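Microbial serine proteinases; subtilisin (Bacillus subtilis, PDB 2GKO) catalyses the hydrolysis of peptide bonds in proteins as a psychrophilic, calcium-loaded serine protease of the subtilisin family. Local coordinates at residues A[120-125]-A[131-136]; A[153-156]-A[161-164]. All blocks are in the same frame, centred on the assembly; numbering follows the deposited sequence.

How the contacts relate
Contact 1 closes before contact 2 opens along the chain, and their centres lie about 8 Å apart on the same side of the protein's centre. Each is the return from a helix to the strand that follows it: helix 112-129 to strand 133-137, then helix 146-157 to strand 161-165. The two strands are parallel neighbours in the central sheet, joined where Ile135 N lies 2.8 Å from Leu161 O, a probable hydrogen bond. On the helix side, Asp124 OD2 hydrogen-bonds Tyr154 OH and Arg120 makes a cation-pi contact with that tyrosine. Two successive helices are thus tied to each other as well as to the sheet of the subtilase fold.

Contact 1 (A[120-125]-A[131-136]); sequences RHAGDQ and TKVVIN
Ala122 points its methyl from helix 112-129 toward strand 133-137, where Ile135 and Val133, two residues apart and so on the same side of the strand, turn to meet it. Ile135 makes the closer approach, with its CD1 3.9 Å from Ala122 CB. Its CG1 stands beside the backbone N and opposite the carbonyl carbon (chi1 -73°), and the chain then runs out extended (chi2 173°), which carries CD1 out to the helix. Ile135 CG1 lies next to the same methyl, 4.1 Å from Ala122 CB. Val133 comes in with both branches: CG1 is 4.4 Å from Ala122 CB, while CG2 packs 4.2 Å from the backbone Ala122 O. The short alanine side chain lets the backbones approach, with Ala122 CA 7.3 Å from Val133 CA.

Farther along, Thr131 offers only its methyl: CG2 is 4.2 Å from the carbonyl Gln125 O. Its hydroxyl has another job, since Thr131 OG1 hydrogen-bonds Asn29 ND2, and Asn29 is a ligand of a bound calcium ion.

This is apolar helix-on-sheet packing. Trp99 of strand 97-102 touches Gln125, Thr131 and Val133, and Ile162 of strand 161-165 lies against Ile135. Val134 instead meets Trp263 of helix 248-265, so the strand is sandwiched between helices of the alpha/beta subtilase fold.

Contact 2 (A[153-156]-A[161-164]); sequences DYAY and LIIA
Tyr156 OH hydrogen-bonds Arg275 NH1 of helix 271-283, which should steady the far end of a side chain whose near end packs on Ile162. The setting is the right-handed beta-alpha-beta crossover usual in subtilases: strand 133-137, helix 146-157, strand 161-165. The helix closes onto its outgoing strand here, and after a short turn Tyr156 CA and Leu161 CA are 6.2 Å apart.

Almost all of the touching is done by one methyl. Ile162 points at the helix and sends CD1 into the angle between Tyr156's backbone and its ring. Ile162 CD1 lies 3.8 Å from Tyr156 CB and 3.9 Å from Tyr156 CD2, sitting at the ring's edge and close to its plane, not over a face. The phenol has swung opposite its own backbone N (chi1 -165°), and the two side chains pass each other at a slant. The chi2 of Ile162, 106°, lies well off a staggered position, which suggests some strain accepted to seat CD1 here. Ala155 also points toward the strand and lines the other flank of the contact.

Ile162 also packs on Met137 of the neighbouring strand. On the opposite side of the sheet, Ile163 meets Ser252 and Ala255 of helix 248-265. Back at the helix, the same Ile162 CD1 lies 4.3 Å from Ala155 CB and 3.9 Å from the backbone Tyr156 N.

Contact 1 (A[120-125]-A[131-136])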
loop_
_atom_site.group_PDB
_atom_site.type_symbol
_atom_site.label_atom_id
_atom_site.label_comp_id
_atom_site.label_asym_id
_atom_site.label_seq_id
_atom_site.Cartn_x
_atom_site.Cartn_y
_atom_site.Cartn_z
ATOM N N ARG A 120 3.763 -1.988 -15.941
ATOM C CA ARG A 120 3.178 -1.817 -17.260
ATOM C C ARG A 120 2.054 -2.807 -17.514
ATOM O O ARG A 120 1.040 -2.430 -18.071
ATOM C CB ARG A 120 4.237 -1.929 -18.351
ATOM C CG ARG A 120 5.259 -0.791 -18.330
ATOM C CD ARG A 120 6.315 -0.931 -19.386
ATOM N NE ARG A 120 5.675 -1.062 -20.684
ATOM C CZ ARG A 120 5.329 -0.041 -21.474
ATOM N NH1 ARG A 120 4.718 -0.302 -22.627
ATOM N NH2 ARG A 120 5.593 1.231 -21.126
ATOM N N HIS A 121 2.249 -4.058 -17.127
ATOM C CA HIS A 121 1.238 -5.085 -17.334
ATOM C C HIS A 121 -0.064 -4.759 -16.605
ATOM O O HIS A 121 -1.150 -4.924 -17.154
ATOM C CB HIS A 121 1.754 -6.468 -16.948
ATOM C CG HIS A 121 0.789 -7.568 -17.272
ATOM N ND1 HIS A 121 0.378 -7.836 -18.565
ATOM C CD2 HIS A 121 0.090 -8.410 -16.473
ATOM C CE1 HIS A 121 -0.496 -8.831 -18.546
ATOM N NE2 HIS A 121 -0.686 -9.196 -17.292
ATOM N N ALA A 122 0.043 -4.244 -15.385
ATOM C CA ALA A 122 -1.120 -3.852 -14.616
ATOM C C ALA A 122 -1.879 -2.758 -15.361
ATOM O O ALA A 122 -3.088 -2.790 -15.450
ATOM C CB ALA A 122 -0.710 -3.374 -13.233
ATOM N N GLY A 123 -1.152 -1.780 -15.902
ATOM C CA GLY A 123 -1.772 -0.735 -16.710
ATOM C C GLY A 123 -2.445 -1.293 -17.956
ATOM O O GLY A 123 -3.558 -0.874 -18.286
ATOM N N ASP A 124 -1.793 -2.236 -18.621
ATOM C CA ASP A 124 -2.323 -2.838 -19.842
ATOM C C ASP A 124 -3.585 -3.630 -19.539
ATOM O O ASP A 124 -4.525 -3.646 -20.347
ATOM C CB ASP A 124 -1.276 -3.724 -20.510
ATOM C CG ASP A 124 -0.161 -2.922 -21.137
ATOM O OD1 ASP A 124 0.912 -3.498 -21.350
ATOM O OD2 ASP A 124 -0.287 -1.716 -21.439
ATOM N N GLN A 125 -3.618 -4.255 -18.369
ATOM C CA GLN A 125 -4.787 -5.014 -17.918
ATOM C C GLN A 125 -5.932 -4.082 -17.549
ATOM O O GLN A 125 -7.097 -4.375 -17.826
ATOM C CB GLN A 125 -4.412 -5.905 -16.716
ATOM C CG GLN A 125 -3.558 -7.090 -17.068
ATOM C CD GLN A 125 -4.328 -8.155 -17.800
ATOM O OE1 GLN A 125 -5.151 -8.816 -17.198
ATOM N NE2 GLN A 125 -4.100 -8.296 -19.110
ATOM N N THR A 131 -11.041 -1.924 -16.339
ATOM C CA THR A 131 -11.243 -2.127 -14.912
ATOM C C THR A 131 -10.309 -1.207 -14.136
ATOM O O THR A 131 -9.334 -0.693 -14.687
ATOM C CB THR A 131 -11.018 -3.621 -14.568
ATOM O OG1 THR A 131 -11.552 -3.914 -13.266
ATOM C CG2 THR A 131 -9.541 -3.966 -14.496
ATOM N N LYS A 132 -10.628 -0.998 -12.866
ATOM C CA LYS A 132 -9.884 -0.092 -12.003
ATOM C C LYS A 132 -8.845 -0.874 -11.223
ATOM O O LYS A 132 -9.115 -1.967 -10.696
ATOM C CB LYS A 132 -10.844 0.666 -11.079
ATOM C CG LYS A 132 -11.884 1.516 -11.825
ATOM C CD LYS A 132 -11.235 2.444 -12.850
ATOM C CE LYS A 132 -12.144 3.618 -13.182
ATOM N NZ LYS A 132 -11.506 4.588 -14.107
ATOM N N VAL A 133 -7.631 -0.330 -11.202
ATOM C CA VAL A 133 -6.488 -1.007 -10.603
ATOM C C VAL A 133 -5.787 -0.035 -9.648
ATOM O O VAL A 133 -5.472 1.120 -10.015
ATOM C CB VAL A 133 -5.519 -1.533 -11.673
ATOM C CG1 VAL A 133 -4.333 -2.193 -11.021
ATOM C CG2 VAL A 133 -6.227 -2.505 -12.610
ATOM N N VAL A 134 -5.549 -0.511 -8.435
ATOM C CA VAL A 134 -4.682 0.149 -7.480
ATOM C C VAL A 134 -3.427 -0.717 -7.366
ATOM O O VAL A 134 -3.490 -1.852 -6.895
ATOM C CB VAL A 134 -5.331 0.258 -6.074
ATOM C CG1 VAL A 134 -4.385 0.996 -5.104
ATOM C CG2 VAL A 134 -6.686 0.968 -6.139
ATOM N N ILE A 135 -2.294 -0.200 -7.818
ATOM C CA ILE A 135 -1.023 -0.846 -7.559
ATOM C C ILE A 135 -0.552 -0.512 -6.152
ATOM O O ILE A 135 -0.559 0.644 -5.750
ATOM C CB ILE A 135 0.085 -0.364 -8.555
ATOM C CG1 ILE A 135 -0.181 -0.963 -9.933
ATOM C CG2 ILE A 135 1.464 -0.767 -8.037
ATOM C CD1 ILE A 135 0.739 -0.446 -11.059
ATOM N N ASN A 136 -0.102 -1.536 -5.448
ATOM C CA ASN A 136 0.651 -1.368 -4.224
ATOM C C ASN A 136 2.100 -1.827 -4.417
ATOM O O ASN A 136 2.336 -2.988 -4.739
ATOM C CB ASN A 136 0.019 -2.181 -3.084
ATOM C CG ASN A 136 0.721 -1.932 -1.774
ATOM O OD1 ASN A 136 0.368 -0.991 -1.045
ATOM N ND2 ASN A 136 1.778 -2.701 -1.502
#

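Contact 2 (A[153-156]-A[161-164])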
loop_
_atom_site.group_PDB
_atom_site.type_symbol
_atom_site.label_atom_id
_atom_site.label_comp_id
_atom_site.label_asym_id
_atom_site.label_seq_id
_atom_site.Cartn_x
_atom_site.Cartn_y
_atom_site.Cartn_z
ATOM N N ASP A 153 4.700 6.104 -14.628
ATOM C CA ASP A 153 4.060 7.155 -15.396
ATOM C C ASP A 153 3.119 6.585 -16.461
ATOM O O ASP A 153 2.027 7.112 -16.661
ATOM C CB ASP A 153 5.127 8.048 -16.049
ATOM C CG ASP A 153 5.968 8.816 -15.023
ATOM O OD1 ASP A 153 5.458 9.097 -13.913
ATOM O OD2 ASP A 153 7.151 9.184 -15.283
ATOM N N TYR A 154 3.550 5.523 -17.123
ATOM C CA TYR A 154 2.755 4.823 -18.130
ATOM C C TYR A 154 1.442 4.324 -17.538
ATOM O O TYR A 154 0.355 4.568 -18.070
ATOM C CB TYR A 154 3.579 3.670 -18.667
ATOM C CG TYR A 154 2.897 2.740 -19.643
ATOM C CD1 TYR A 154 2.878 3.013 -21.003
ATOM C CD2 TYR A 154 2.316 1.546 -19.206
ATOM C CE1 TYR A 154 2.274 2.150 -21.894
ATOM C CE2 TYR A 154 1.725 0.658 -20.097
ATOM C CZ TYR A 154 1.698 0.973 -21.438
ATOM O OH TYR A 154 1.119 0.114 -22.330
ATOM N N ALA A 155 1.552 3.621 -16.417
ATOM C CA ALA A 155 0.356 3.099 -15.752
ATOM C C ALA A 155 -0.573 4.189 -15.238
ATOM O O ALA A 155 -1.782 4.083 -15.374
ATOM C CB ALA A 155 0.765 2.156 -14.612
ATOM N N TYR A 156 -0.014 5.249 -14.661
ATOM C CA TYR A 156 -0.792 6.357 -14.137
ATOM C C TYR A 156 -1.566 7.050 -15.242
ATOM O O TYR A 156 -2.723 7.332 -15.083
ATOM C CB TYR A 156 0.115 7.350 -13.433
ATOM C CG TYR A 156 -0.594 8.343 -12.563
ATOM C CD1 TYR A 156 -0.920 9.593 -13.036
ATOM C CD2 TYR A 156 -0.933 8.037 -11.250
ATOM C CE1 TYR A 156 -1.537 10.519 -12.233
ATOM C CE2 TYR A 156 -1.562 8.954 -10.442
ATOM C CZ TYR A 156 -1.869 10.197 -10.938
ATOM O OH TYR A 156 -2.478 11.106 -10.104
ATOM N N LEU A 161 -4.051 3.800 -10.174
ATOM C CA LEU A 161 -3.609 4.488 -8.969
ATOM C C LEU A 161 -2.432 3.715 -8.369
ATOM O O LEU A 161 -2.523 2.517 -8.178
ATOM C CB LEU A 161 -4.724 4.587 -7.955
ATOM C CG LEU A 161 -4.402 5.348 -6.671
ATOM C CD1 LEU A 161 -4.027 6.797 -6.943
ATOM C CD2 LEU A 161 -5.586 5.296 -5.766
ATOM N N ILE A 162 -1.331 4.405 -8.107
ATOM C CA ILE A 162 -0.122 3.764 -7.583
ATOM C C ILE A 162 0.154 4.226 -6.151
ATOM O O ILE A 162 0.333 5.401 -5.902
ATOM C CB ILE A 162 1.093 4.047 -8.478
ATOM C CG1 ILE A 162 0.879 3.466 -9.890
ATOM C CG2 ILE A 162 2.336 3.454 -7.857
ATOM C CD1 ILE A 162 0.580 4.466 -10.936
ATOM N N ILE A 163 0.170 3.277 -5.228
ATOM C CA ILE A 163 0.468 3.517 -3.817
ATOM C C ILE A 163 1.787 2.834 -3.503
ATOM O O ILE A 163 2.011 1.714 -3.938
ATOM C CB ILE A 163 -0.646 2.938 -2.892
ATOM C CG1 ILE A 163 -2.055 3.313 -3.385
ATOM C CG2 ILE A 163 -0.415 3.355 -1.420
ATOM C CD1 ILE A 163 -2.332 4.766 -3.422
ATOM N N ALA A 164 2.663 3.509 -2.767
ATOM C CA ALA A 164 3.965 2.949 -2.424
ATOM C C ALA A 164 4.417 3.327 -1.028
ATOM O O ALA A 164 4.078 4.372 -0.505
ATOM C CB ALA A 164 5.006 3.418 -3.428
#